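Side-chain contact in GTPase subunit of restriction endonuclease (Thermococcus gammatolerans, PDB 6P0F), which probably binds modified DNA through this N-terminal YTH-like domain, serving as the DNA-recognising GTPase subunit of an McrBC-type restriction endonuclease: residues 3-8 with 164-169. Numbering follows the deposited sequence.
Sequences NQLFII and SGVYDI
The carboxamide of Asn3 meets the phenol end of Tyr167 at an oblique angle, the amide and ring planes standing 52° apart, so the two flat groups do not stack. Asn3 ND2 donates a moderately bent hydrogen bond to Tyr167 OH, 3.2 Å long. The hydroxyl oxygen lies only 11° out of the amide plane. Beside this bond the other arm of the amide approaches the ring obliquely, with Asn3 OD1 3.3 Å from Tyr167 CE1. With CG anti to the backbone N (chi1 -176°), the ring of Tyr167 reaches out from helix 160-174 so that its hydroxyl meets the Asn3 amide, in the loop just before strand 5-11. A second, apolar touch lies deeper: Leu5 CD2 approaches Val166 CG2 at 4.4 Å, a loose methyl-to-methyl contact between buried side chains. Leu5 also packs on Met70 and Val158, from the strands that flank its own in the mixed sheet, so Val166 joins the helix to that apolar layer. Replacing Asn3 with an alanine would probably leave the Tyr167 hydroxyl without this amide donor and set the phenol end freer to move. The contact thus joins the C-terminal helix to the first strand of the YTH-like domain and the residues leading into it by a small area, 116 Å² in all: one neutral hydrogen bond in a partly exposed setting probably helps to orient the amide against the phenol, while the methyl contact beneath it adds only modest dispersion.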
loop_
_atom_site.group_PDB
_atom_site.type_symbol
_atom_site.label_atom_id
_atom_site.label_comp_id
_atom_site.label_asym_id
_atom_site.label_seq_id
_atom_site.Cartn_x
_atom_site.Cartn_y
_atom_site.Cartn_z
ATOM N N ASN A 3 6.762 -0.342 15.154
ATOM C CA ASN A 3 6.466 -0.585 13.750
ATOM C C ASN A 3 6.644 0.714 12.978
ATOM O O ASN A 3 6.970 1.765 13.535
ATOM C CB ASN A 3 5.057 -1.144 13.577
ATOM C CG ASN A 3 4.065 -0.506 14.523
ATOM O OD1 ASN A 3 3.923 0.713 14.545
ATOM N ND2 ASN A 3 3.384 -1.325 15.333
ATOM N N GLN A 4 6.474 0.613 11.668
ATOM C CA GLN A 4 6.748 1.702 10.757
ATOM C C GLN A 4 5.477 2.095 10.017
ATOM O O GLN A 4 4.543 1.312 9.873
ATOM C CB GLN A 4 7.853 1.308 9.783
ATOM C CG GLN A 4 9.156 0.961 10.495
ATOM C CD GLN A 4 10.197 0.356 9.605
ATOM O OE1 GLN A 4 11.347 0.801 9.595
ATOM N NE2 GLN A 4 9.816 -0.666 8.838
ATOM N N LEU A 5 5.455 3.344 9.565
ATOM C CA LEU A 5 4.365 3.886 8.771
ATOM C C LEU A 5 4.946 4.367 7.450
ATOM O O LEU A 5 5.907 5.149 7.434
ATOM C CB LEU A 5 3.650 5.026 9.492
ATOM C CG LEU A 5 2.605 5.832 8.715
ATOM C CD1 LEU A 5 1.482 4.856 8.276
ATOM C CD2 LEU A 5 2.073 6.995 9.547
ATOM N N PHE A 6 4.388 3.876 6.341
ATOM C CA PHE A 6 4.801 4.253 5.002
ATOM C C PHE A 6 3.645 4.917 4.268
ATOM O O PHE A 6 2.478 4.662 4.574
ATOM C CB PHE A 6 5.270 3.036 4.209
ATOM C CG PHE A 6 6.423 2.340 4.830
ATOM C CD1 PHE A 6 7.711 2.801 4.629
ATOM C CD2 PHE A 6 6.225 1.238 5.646
ATOM C CE1 PHE A 6 8.793 2.171 5.219
ATOM C CE2 PHE A 6 7.317 0.591 6.221
ATOM C CZ PHE A 6 8.607 1.092 6.021
ATOM N N ILE A 7 3.989 5.794 3.316
ATOM C CA ILE A 7 3.027 6.396 2.393
ATOM C C ILE A 7 3.359 5.923 0.987
ATOM O O ILE A 7 4.507 6.032 0.532
ATOM C CB ILE A 7 3.048 7.932 2.442
ATOM C CG1 ILE A 7 2.586 8.430 3.796
ATOM C CG2 ILE A 7 2.180 8.514 1.316
ATOM C CD1 ILE A 7 3.001 9.875 4.041
ATOM N N ILE A 8 2.363 5.384 0.292
ATOM C CA ILE A 8 2.533 4.980 -1.100
ATOM C C ILE A 8 1.540 5.756 -1.934
ATOM O O ILE A 8 0.333 5.711 -1.705
ATOM C CB ILE A 8 2.371 3.470 -1.268
ATOM C CG1 ILE A 8 3.506 2.761 -0.536
ATOM C CG2 ILE A 8 2.366 3.091 -2.760
ATOM C CD1 ILE A 8 3.314 1.226 -0.503
ATOM N N SER A 164 4.328 9.416 15.536
ATOM C CA SER A 164 3.844 9.423 16.916
ATOM C C SER A 164 2.644 10.334 17.104
ATOM O O SER A 164 1.748 10.022 17.898
ATOM C CB SER A 164 4.951 9.867 17.851
ATOM O OG SER A 164 4.533 9.902 19.198
ATOM N N GLY A 165 2.571 11.438 16.362
ATOM C CA GLY A 165 1.444 12.333 16.506
ATOM C C GLY A 165 0.134 11.739 16.068
ATOM O O GLY A 165 -0.926 12.167 16.533
ATOM N N VAL A 166 0.159 10.734 15.176
ATOM C CA VAL A 166 -1.054 10.147 14.652
ATOM C C VAL A 166 -1.202 8.672 14.966
ATOM O O VAL A 166 -2.200 8.050 14.593
ATOM C CB VAL A 166 -1.169 10.355 13.123
ATOM C CG1 VAL A 166 -1.115 11.843 12.797
ATOM C CG2 VAL A 166 -0.068 9.592 12.419
ATOM N N TYR A 167 -0.216 8.088 15.670
ATOM C CA TYR A 167 -0.174 6.637 15.844
ATOM C C TYR A 167 -1.409 6.113 16.562
ATOM O O TYR A 167 -1.968 5.081 16.175
ATOM C CB TYR A 167 1.101 6.277 16.603
ATOM C CG TYR A 167 1.344 4.802 16.796
ATOM C CD1 TYR A 167 1.309 3.918 15.715
ATOM C CD2 TYR A 167 1.619 4.294 18.062
ATOM C CE1 TYR A 167 1.551 2.566 15.896
ATOM C CE2 TYR A 167 1.849 2.927 18.249
ATOM C CZ TYR A 167 1.818 2.078 17.171
ATOM O OH TYR A 167 2.058 0.726 17.372
ATOM N N ASP A 168 -1.856 6.795 17.610
ATOM C CA ASP A 168 -2.998 6.297 18.360
ATOM C C ASP A 168 -4.282 6.394 17.553
ATOM O O ASP A 168 -5.123 5.483 17.608
ATOM C CB ASP A 168 -3.084 7.051 19.680
ATOM C CG ASP A 168 -2.055 6.552 20.655
ATOM O OD1 ASP A 168 -2.134 5.351 21.030
ATOM O OD2 ASP A 168 -1.159 7.348 21.021
ATOM N N ILE A 169 -4.424 7.442 16.747
ATOM C CA ILE A 169 -5.556 7.512 15.829
ATOM C C ILE A 169 -5.530 6.324 14.862
ATOM O O ILE A 169 -6.540 5.643 14.641
ATOM C CB ILE A 169 -5.550 8.846 15.066
ATOM C CG1 ILE A 169 -5.631 10.041 16.013
ATOM C CG2 ILE A 169 -6.701 8.863 14.073
ATOM C CD1 ILE A 169 -5.203 11.364 15.356
#